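PDB 3SD7: putative phosphatase from Clostridium difficile, which probably hydrolyses phosphate esters as a metal-dependent phosphatase of the haloacid dehalogenase-like family, its natural substrate being unassigned. Local coordinates for residues G191-D196 and F217-E222; G209-Y214 and T226-N231; I31-L36 and L130-K135. All coordinates share one frame; numbering follows the deposited sequence.

Contact 1. Residues G191-D196 and F217-E222; sequences GDRKYD and FEEISE. With NA (sodium ion), chain B.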
loop_
_atom_site.group_PDB
_atom_site.type_symbol
_atom_site.label_atom_id
_atom_site.label_comp_id
_atom_site.label_asym_id
_atom_site.label_seq_id
_atom_site.Cartn_x
_atom_site.Cartn_y
_atom_site.Cartn_z
ATOM N N GLY A 191 3.175 4.224 -6.777
ATOM C CA GLY A 191 3.222 3.007 -5.999
ATOM C C GLY A 191 4.617 2.424 -5.901
ATOM O O GLY A 191 5.502 2.827 -6.644
ATOM N N ASP A 192 4.783 1.464 -4.989
ATOM C CA ASP A 192 6.099 0.842 -4.739
ATOM C C ASP A 192 6.239 -0.591 -5.241
ATOM O O ASP A 192 7.267 -1.190 -5.013
ATOM C CB ASP A 192 6.417 0.823 -3.260
ATOM C CG ASP A 192 5.504 -0.141 -2.474
ATOM O OD1 ASP A 192 4.254 -0.166 -2.729
ATOM O OD2 ASP A 192 5.986 -0.860 -1.572
ATOM N N ARG A 193 5.251 -1.116 -5.944
ATOM C CA ARG A 193 5.331 -2.477 -6.460
ATOM C C ARG A 193 4.968 -2.568 -7.904
ATOM O O ARG A 193 4.235 -1.714 -8.448
ATOM C CB ARG A 193 4.379 -3.408 -5.698
ATOM C CG ARG A 193 4.658 -3.546 -4.177
ATOM C CD ARG A 193 6.058 -4.064 -3.799
ATOM N NE ARG A 193 6.428 -5.277 -4.500
ATOM C CZ ARG A 193 6.103 -6.516 -4.142
ATOM N NH1 ARG A 193 5.370 -6.757 -3.058
ATOM N NH2 ARG A 193 6.533 -7.552 -4.864
ATOM N N LYS A 194 5.445 -3.628 -8.544
ATOM C CA LYS A 194 5.029 -3.903 -9.924
ATOM C C LYS A 194 3.488 -3.919 -10.091
ATOM O O LYS A 194 2.985 -3.517 -11.116
ATOM C CB LYS A 194 5.612 -5.226 -10.427
ATOM C CG LYS A 194 5.207 -6.428 -9.639
ATOM C CD LYS A 194 5.938 -7.705 -10.114
ATOM C CE LYS A 194 5.494 -8.879 -9.288
ATOM N NZ LYS A 194 6.036 -10.201 -9.782
ATOM N N TYR A 195 2.762 -4.356 -9.066
ATOM C CA TYR A 195 1.309 -4.470 -9.142
ATOM C C TYR A 195 0.630 -3.137 -9.408
ATOM O O TYR A 195 -0.418 -3.070 -10.095
ATOM C CB TYR A 195 0.766 -5.135 -7.875
ATOM C CG TYR A 195 1.441 -6.456 -7.626
ATOM C CD1 TYR A 195 1.261 -7.513 -8.499
ATOM C CD2 TYR A 195 2.316 -6.622 -6.546
ATOM C CE1 TYR A 195 1.919 -8.717 -8.301
ATOM C CE2 TYR A 195 2.976 -7.816 -6.352
ATOM C CZ TYR A 195 2.775 -8.851 -7.222
ATOM O OH TYR A 195 3.433 -10.056 -7.029
ATOM N N ASP A 196 1.198 -2.078 -8.837
ATOM C CA ASP A 196 0.722 -0.720 -9.059
ATOM C C ASP A 196 0.963 -0.272 -10.487
ATOM O O ASP A 196 0.109 0.375 -11.105
ATOM C CB ASP A 196 1.471 0.233 -8.123
ATOM C CG ASP A 196 1.185 -0.036 -6.693
ATOM O OD1 ASP A 196 -0.020 -0.096 -6.345
ATOM O OD2 ASP A 196 2.134 -0.230 -5.894
ATOM N N PHE A 217 14.597 -2.121 -7.120
ATOM C CA PHE A 217 14.870 -1.506 -8.409
ATOM C C PHE A 217 14.688 -2.523 -9.543
ATOM O O PHE A 217 14.131 -2.205 -10.593
ATOM C CB PHE A 217 16.252 -0.904 -8.478
ATOM C CG PHE A 217 16.575 -0.350 -9.851
ATOM C CD1 PHE A 217 16.029 0.855 -10.269
ATOM C CD2 PHE A 217 17.368 -1.063 -10.731
ATOM C CE1 PHE A 217 16.310 1.354 -11.538
ATOM C CE2 PHE A 217 17.641 -0.581 -11.994
ATOM C CZ PHE A 217 17.113 0.643 -12.394
ATOM N N GLU A 218 15.124 -3.755 -9.318
ATOM C CA GLU A 218 14.969 -4.802 -10.310
ATOM C C GLU A 218 13.496 -4.938 -10.690
ATOM O O GLU A 218 13.158 -4.918 -11.866
ATOM C CB GLU A 218 15.527 -6.139 -9.782
ATOM C CG GLU A 218 15.448 -7.279 -10.722
ATOM C CD GLU A 218 16.097 -8.549 -10.140
ATOM O OE1 GLU A 218 16.319 -8.625 -8.915
ATOM O OE2 GLU A 218 16.330 -9.454 -10.876
ATOM N N GLU A 219 12.633 -5.059 -9.684
ATOM C CA GLU A 219 11.204 -5.218 -9.927
ATOM C C GLU A 219 10.586 -4.013 -10.613
ATOM O O GLU A 219 9.865 -4.150 -11.590
ATOM C CB GLU A 219 10.478 -5.488 -8.601
ATOM C CG GLU A 219 8.961 -5.565 -8.769
ATOM C CD GLU A 219 8.256 -5.860 -7.493
ATOM O OE1 GLU A 219 8.551 -6.903 -6.884
ATOM O OE2 GLU A 219 7.402 -5.059 -7.085
ATOM N N ILE A 220 10.858 -2.843 -10.067
ATOM C CA ILE A 220 10.260 -1.613 -10.568
ATOM C C ILE A 220 10.737 -1.327 -11.997
ATOM O O ILE A 220 9.910 -1.099 -12.893
ATOM C CB ILE A 220 10.534 -0.429 -9.615
ATOM C CG1 ILE A 220 9.836 -0.648 -8.265
ATOM C CG2 ILE A 220 10.082 0.898 -10.292
ATOM C CD1 ILE A 220 8.280 -0.794 -8.332
ATOM N N SER A 221 12.046 -1.406 -12.226
ATOM C CA SER A 221 12.592 -1.108 -13.542
ATOM C C SER A 221 12.054 -2.064 -14.592
ATOM O O SER A 221 11.754 -1.654 -15.718
ATOM C CB SER A 221 14.123 -1.069 -13.538
ATOM O OG SER A 221 14.694 -2.331 -13.265
ATOM N N GLU A 222 11.897 -3.329 -14.223
ATOM C CA GLU A 222 11.378 -4.316 -15.148
ATOM C C GLU A 222 9.892 -4.107 -15.497
ATOM O O GLU A 222 9.452 -4.555 -16.560
ATOM C CB GLU A 222 11.732 -5.728 -14.669
ATOM C CG GLU A 222 13.282 -5.950 -14.749
ATOM C CD GLU A 222 13.762 -7.314 -14.234
ATOM O OE1 GLU A 222 13.041 -7.968 -13.452
ATOM O OE2 GLU A 222 14.890 -7.710 -14.589
HETATM NA NA NA B . 2.510 -1.053 -1.699
HETATM O O HOH W 1 4.142 -2.434 -0.541
HETATM O O HOH W 2 1.995 -1.521 -3.766
HETATM O O HOH W 3 0.534 -1.703 -0.951
#
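The turn that leads from R193 into helix 194-203 comes up to the side of helix 217-223, with the CA atoms of K194 and I220 5.7 Å apart. E219 reaches across this gap with CG anti to its backbone N (chi1 176°) and an extended chain, which carries its carboxylate to the start of the other helix. R193 meets it side-on, NE bonding OE2 at 2.8 Å and NH2 bonding OE1 at 2.9 Å. Both oxygens use their syn lone pairs and lie close to the guanidinium plane, although the two flat groups are turned 33° apart. OE2 of E219 accepts a second bond from the backbone N of K194 at 2.8 Å, on the anti side and tilted out of the carboxylate plane, so three N-H groups fix the carboxylate. A glutamate suits this place: it is long enough to span the gap, and its charge would probably be favoured by the arginine and the helix N terminus. Beside it, the buried I220 packs its terminal methyl CD1 3.5 Å from the carbonyl O of D192. D192 itself turns the other way, binding the sodium ion through OD1 at 2.2 Å, while OD2 takes the backbone N of Y214. D37, through its carbonyl O, is a further ligand. G191-D196 matches the GDxxxD acidic loop of HAD phosphatases, whose first aspartate typically holds magnesium, probably in the site sodium occupies here.

Contact 2. Residues G209-Y214 and T226-N231; sequences GVLYGY and TYIVEN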
loop_
_atom_site.group_PDB
_atom_site.type_symbol
_atom_site.label_atom_id
_atom_site.label_comp_id
_atom_site.label_asym_id
_atom_site.label_seq_id
_atom_site.Cartn_x
_atom_site.Cartn_y
_atom_site.Cartn_z
ATOM N N GLY A 209 7.005 4.726 -10.146
ATOM C CA GLY A 209 7.439 3.614 -9.323
ATOM C C GLY A 209 8.424 4.162 -8.296
ATOM O O GLY A 209 9.458 4.776 -8.663
ATOM N N VAL A 210 8.131 3.980 -7.015
ATOM C CA VAL A 210 9.020 4.467 -5.977
ATOM C C VAL A 210 9.922 3.329 -5.492
ATOM O O VAL A 210 9.526 2.167 -5.501
ATOM C CB VAL A 210 8.279 5.119 -4.785
ATOM C CG1 VAL A 210 7.215 6.118 -5.307
ATOM C CG2 VAL A 210 7.613 4.065 -3.847
ATOM N N LEU A 211 11.124 3.685 -5.043
ATOM C CA LEU A 211 12.119 2.724 -4.587
ATOM C C LEU A 211 12.295 2.693 -3.070
ATOM O O LEU A 211 13.055 1.865 -2.569
ATOM C CB LEU A 211 13.498 3.009 -5.235
ATOM C CG LEU A 211 13.540 3.062 -6.766
ATOM C CD1 LEU A 211 14.958 3.422 -7.231
ATOM C CD2 LEU A 211 13.076 1.709 -7.369
ATOM N N TYR A 212 11.586 3.568 -2.335
ATOM C CA TYR A 212 11.715 3.625 -0.878
ATOM C C TYR A 212 10.796 2.681 -0.115
ATOM O O TYR A 212 10.841 2.629 1.125
ATOM C CB TYR A 212 11.511 5.070 -0.371
ATOM C CG TYR A 212 10.182 5.665 -0.706
ATOM C CD1 TYR A 212 9.037 5.331 0.045
ATOM C CD2 TYR A 212 10.026 6.565 -1.762
ATOM C CE1 TYR A 212 7.823 5.867 -0.251
ATOM C CE2 TYR A 212 8.807 7.112 -2.054
ATOM C CZ TYR A 212 7.701 6.780 -1.289
ATOM O OH TYR A 212 6.480 7.325 -1.594
ATOM N N GLY A 213 9.986 1.932 -0.860
ATOM C CA GLY A 213 9.070 0.969 -0.303
ATOM C C GLY A 213 9.559 -0.463 -0.401
ATOM O O GLY A 213 10.758 -0.776 -0.128
ATOM N N TYR A 214 8.644 -1.348 -0.761
ATOM C CA TYR A 214 8.908 -2.773 -0.743
ATOM C C TYR A 214 9.303 -3.382 -2.092
ATOM O O TYR A 214 9.655 -4.543 -2.155
ATOM C CB TYR A 214 7.740 -3.526 -0.072
ATOM C CG TYR A 214 7.745 -3.265 1.413
ATOM C CD1 TYR A 214 8.377 -4.137 2.278
ATOM C CD2 TYR A 214 7.176 -2.095 1.954
ATOM C CE1 TYR A 214 8.439 -3.897 3.625
ATOM C CE2 TYR A 214 7.252 -1.850 3.332
ATOM C CZ TYR A 214 7.865 -2.768 4.142
ATOM O OH TYR A 214 7.978 -2.564 5.498
ATOM N N THR A 226 6.366 5.052 -15.910
ATOM C CA THR A 226 6.655 6.288 -16.632
ATOM C C THR A 226 7.863 6.950 -15.999
ATOM O O THR A 226 8.715 7.494 -16.712
ATOM C CB THR A 226 5.472 7.232 -16.631
ATOM O OG1 THR A 226 4.277 6.487 -16.886
ATOM C CG2 THR A 226 5.651 8.348 -17.684
ATOM N N TYR A 227 7.941 6.886 -14.674
ATOM C CA TYR A 227 9.029 7.480 -13.910
ATOM C C TYR A 227 9.411 6.598 -12.736
ATOM O O TYR A 227 8.571 5.852 -12.204
ATOM C CB TYR A 227 8.583 8.825 -13.319
ATOM C CG TYR A 227 7.862 9.751 -14.280
ATOM C CD1 TYR A 227 8.557 10.622 -15.108
ATOM C CD2 TYR A 227 6.470 9.763 -14.334
ATOM C CE1 TYR A 227 7.876 11.474 -15.976
ATOM C CE2 TYR A 227 5.788 10.611 -15.194
ATOM C CZ TYR A 227 6.486 11.452 -16.009
ATOM O OH TYR A 227 5.779 12.287 -16.869
ATOM N N ILE A 228 10.672 6.712 -12.317
ATOM C CA ILE A 228 11.174 6.042 -11.129
ATOM C C ILE A 228 11.732 7.099 -10.161
ATOM O O ILE A 228 12.492 7.994 -10.599
ATOM C CB ILE A 228 12.265 5.027 -11.503
ATOM C CG1 ILE A 228 11.655 3.912 -12.370
ATOM C CG2 ILE A 228 12.924 4.411 -10.264
ATOM C CD1 ILE A 228 12.673 2.928 -12.910
ATOM N N VAL A 229 11.372 7.014 -8.875
ATOM C CA VAL A 229 11.936 7.916 -7.851
ATOM C C VAL A 229 12.539 7.158 -6.660
ATOM O O VAL A 229 12.016 6.108 -6.249
ATOM C CB VAL A 229 10.903 8.956 -7.347
ATOM C CG1 VAL A 229 10.402 9.759 -8.522
ATOM C CG2 VAL A 229 9.759 8.269 -6.623
ATOM N N GLU A 230 13.655 7.669 -6.130
ATOM C CA GLU A 230 14.313 7.066 -4.981
ATOM C C GLU A 230 13.685 7.460 -3.652
ATOM O O GLU A 230 13.626 6.649 -2.729
ATOM C CB GLU A 230 15.821 7.420 -4.947
ATOM C CG GLU A 230 16.735 6.501 -5.751
ATOM C CD GLU A 230 17.057 5.176 -5.040
ATOM O OE1 GLU A 230 16.244 4.696 -4.211
ATOM O OE2 GLU A 230 18.137 4.603 -5.321
ATOM N N ASN A 231 13.170 8.684 -3.565
ATOM C CA ASN A 231 12.669 9.192 -2.314
ATOM C C ASN A 231 11.403 10.007 -2.489
ATOM O O ASN A 231 11.002 10.331 -3.605
ATOM C CB ASN A 231 13.764 10.019 -1.644
ATOM C CG ASN A 231 14.370 11.025 -2.578
ATOM O OD1 ASN A 231 13.664 11.857 -3.143
ATOM N ND2 ASN A 231 15.704 10.972 -2.740
#
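Strand 206-210, helix 217-223 and strand 227-229 form a beta-alpha-beta unit, and here its two strands run side by side at the edge of the parallel sheet. G209 and V210 pair with I228 and V229. Y227 O receives the N of G209 at 2.8 Å, G209 O receives the N of V229 at 3.0 Å, and V229 O receives the N of L211 at 2.8 Å, the last bond more bent at hydrogen (139°). V210 and V229 project from the same face, where CG1 of the first meets CG2 of the second at 3.6 Å; beta-branched valines suit extended strands, and their short methyls pack across the pair. Helix 235-239 covers V229 on that face, while helix 217-223, the crossover of the unit, packs against L211 and I228 on the other. There CD1 of L211 lies 3.8 Å from CG2 of I228, a branch that stands anti to its backbone N. In one of its two conformers E230 lays its carboxylate end against CB and CD1 of L211, a tentative contact. Beyond the paired residues Y212 holds its ring in the narrow space between its own backbone N and carbonyl carbon (chi1 60°). The carbonyl O of E230 lies at the edge of this ring, near its plane, 3.7 Å from CD2, and CG2 of V210 sits over one face. A tyrosine serves here because its ring packs while its OH hydrogen-bonds to the carbonyl O of T39.

Contact 3. Residues I31-L36 and L130-K135; sequences IVLFDL and LVATSK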
loop_
_atom_site.group_PDB
_atom_site.type_symbol
_atom_site.label_atom_id
_atom_site.label_comp_id
_atom_site.label_asym_id
_atom_site.label_seq_id
_atom_site.Cartn_x
_atom_site.Cartn_y
_atom_site.Cartn_z
ATOM N N ILE A 31 -4.965 14.528 -11.464
ATOM C CA ILE A 31 -5.482 13.489 -10.576
ATOM C C ILE A 31 -4.307 12.559 -10.253
ATOM O O ILE A 31 -3.707 11.983 -11.170
ATOM C CB ILE A 31 -6.669 12.692 -11.233
ATOM C CG1 ILE A 31 -7.837 13.646 -11.579
ATOM C CG2 ILE A 31 -7.095 11.515 -10.324
ATOM C CD1 ILE A 31 -9.066 12.949 -12.205
ATOM N N VAL A 32 -3.988 12.380 -8.969
ATOM C CA VAL A 32 -2.854 11.558 -8.557
ATOM C C VAL A 32 -3.361 10.489 -7.611
ATOM O O VAL A 32 -3.990 10.797 -6.581
ATOM C CB VAL A 32 -1.789 12.365 -7.836
ATOM C CG1 VAL A 32 -0.541 11.497 -7.541
ATOM C CG2 VAL A 32 -1.406 13.639 -8.650
ATOM N N LEU A 33 -3.145 9.244 -7.995
ATOM C CA LEU A 33 -3.531 8.113 -7.185
ATOM C C LEU A 33 -2.302 7.579 -6.465
ATOM O O LEU A 33 -1.211 7.531 -7.037
ATOM C CB LEU A 33 -4.112 6.990 -8.023
ATOM C CG LEU A 33 -5.464 7.191 -8.658
ATOM C CD1 LEU A 33 -5.419 8.200 -9.778
ATOM C CD2 LEU A 33 -6.003 5.833 -9.152
ATOM N N PHE A 34 -2.497 7.172 -5.220
ATOM C CA PHE A 34 -1.459 6.583 -4.420
ATOM C C PHE A 34 -1.854 5.220 -3.848
ATOM O O PHE A 34 -2.967 5.049 -3.390
ATOM C CB PHE A 34 -1.119 7.455 -3.196
ATOM C CG PHE A 34 -0.492 8.764 -3.512
ATOM C CD1 PHE A 34 0.899 8.910 -3.438
ATOM C CD2 PHE A 34 -1.273 9.884 -3.800
ATOM C CE1 PHE A 34 1.485 10.117 -3.696
ATOM C CE2 PHE A 34 -0.650 11.119 -4.059
ATOM C CZ PHE A 34 0.708 11.217 -4.006
ATOM N N ASP A 35 -0.934 4.263 -3.879
ATOM C CA ASP A 35 -1.099 3.044 -3.102
ATOM C C ASP A 35 -0.786 3.463 -1.633
ATOM O O ASP A 35 -0.333 4.590 -1.372
ATOM C CB ASP A 35 -0.199 1.934 -3.612
ATOM C CG ASP A 35 -0.777 0.530 -3.308
ATOM O OD1 ASP A 35 -1.349 0.341 -2.230
ATOM O OD2 ASP A 35 -0.683 -0.382 -4.179
ATOM N N LEU A 36 -1.026 2.588 -0.684
ATOM C CA LEU A 36 -0.851 2.916 0.741
ATOM C C LEU A 36 0.458 2.378 1.306
ATOM O O LEU A 36 1.446 3.122 1.425
ATOM C CB LEU A 36 -2.051 2.400 1.541
ATOM C CG LEU A 36 -2.006 2.764 3.033
ATOM C CD1 LEU A 36 -2.376 4.236 3.265
ATOM C CD2 LEU A 36 -2.947 1.867 3.778
ATOM N N LEU A 130 -6.121 10.638 -4.633
ATOM C CA LEU A 130 -6.912 9.452 -4.348
ATOM C C LEU A 130 -6.026 8.344 -3.818
ATOM O O LEU A 130 -4.839 8.280 -4.139
ATOM C CB LEU A 130 -7.552 8.963 -5.646
ATOM C CG LEU A 130 -8.372 9.950 -6.498
ATOM C CD1 LEU A 130 -8.783 9.319 -7.861
ATOM C CD2 LEU A 130 -9.575 10.454 -5.732
ATOM N N VAL A 131 -6.604 7.428 -3.045
ATOM C CA VAL A 131 -5.904 6.215 -2.634
ATOM C C VAL A 131 -6.554 5.027 -3.317
ATOM O O VAL A 131 -7.784 4.918 -3.308
ATOM C CB VAL A 131 -5.895 6.009 -1.101
ATOM C CG1 VAL A 131 -5.360 4.619 -0.717
ATOM C CG2 VAL A 131 -5.053 7.099 -0.429
ATOM N N ALA A 132 -5.731 4.199 -3.960
ATOM C CA ALA A 132 -6.168 2.960 -4.590
ATOM C C ALA A 132 -5.211 1.884 -4.091
ATOM O O ALA A 132 -4.037 1.866 -4.443
ATOM C CB ALA A 132 -6.145 3.081 -6.138
ATOM N N THR A 133 -5.728 0.988 -3.264
ATOM C CA THR A 133 -4.915 -0.002 -2.582
ATOM C C THR A 133 -5.615 -1.353 -2.491
ATOM O O THR A 133 -6.847 -1.438 -2.618
ATOM C CB THR A 133 -4.581 0.518 -1.168
ATOM O OG1 THR A 133 -3.731 -0.401 -0.469
ATOM C CG2 THR A 133 -5.859 0.775 -0.325
ATOM N N SER A 134 -4.804 -2.395 -2.310
ATOM C CA SER A 134 -5.301 -3.738 -2.085
ATOM C C SER A 134 -5.577 -3.940 -0.585
ATOM O O SER A 134 -6.243 -4.902 -0.215
ATOM C CB SER A 134 -4.302 -4.799 -2.604
ATOM O OG SER A 134 -4.159 -4.744 -4.019
ATOM N N LYS A 135 -5.066 -3.050 0.256
ATOM C CA LYS A 135 -5.304 -3.116 1.703
ATOM C C LYS A 135 -6.794 -2.891 1.936
ATOM O O LYS A 135 -7.420 -2.172 1.147
ATOM C CB LYS A 135 -4.506 -2.030 2.411
ATOM C CG LYS A 135 -4.292 -2.319 3.910
ATOM C CD LYS A 135 -3.363 -1.312 4.531
ATOM C CE LYS A 135 -2.857 -1.728 5.910
ATOM N NZ LYS A 135 -1.640 -2.607 5.946
HETATM O O HOH W 4 -1.912 -2.509 -2.274
#
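CG of D35 stands anti to the backbone N (chi1 -153°) and OG1 of T133 does the same (chi1 -178°), which brings OD1 and OG1 to 3.1 Å with the two side chains roughly perpendicular. OD1 also takes the N of L36 on its anti lone pair at 2.7 Å, and a water bonded to it accepts from the N of S134, bridging the two strand ends. OD2 of D35 forms a salt bridge with NZ of K168. Threonine supplies the beta-hydroxyl OG1 that lies near D35 and accepts from the N of K135 in an ST turn. K135 crosses L36 at a slant, its CD a tight 3.3 Å from CD2 of L36, and its NZ forms a salt bridge with D37. D35 and D37 fit the DxDx(T/V) pattern of HAD enzymes, in which the first aspartate is usually the nucleophile; that role is inferred here. Behind these polar ends the strands pair in parallel, crossing at 37°: V32 O takes the N of L130, L130 O the N of F34 at 2.8 Å, and F34 O the N of A132. L130 and L33 lie side by side and point the same way, with L130 CD1 4.0 Å from L33 CG and 3.7 Å from I31 CG2. CD2 of L33 also touches CB of A132 at 4.1 Å. F34 and V131 occupy the other face. L33 and L130 are covered by helix 168-179, L36 and V131 by helix 137-146, and strand 187-191 flanks strand 31-34 away from strand 128-133.

In the fold
From the N terminus, strand 31-34 comes first, and contact 3 closes a long, mostly helical loop when strand 128-133 returns beside it. Contact 1 opens at the end of strand 187-191, in series with contact 3, and closes over helix 194-203 and strand 206-210; contact 2 closes over the short connection holding helix 217-223. Contacts 1 and 2 cross, their segments alternating, and touch directly, G191 O and V210 N being 2.9 Å apart. Contact 1 ties the start of helix 194-203 to helix 217-223, contact 2 joins the sheet's last two strands, and contact 3 joins strand 31-34 to strand 128-133, second from the other edge. Contacts 1 and 3 both end at the sheet's carboxyl edge near the sodium ion.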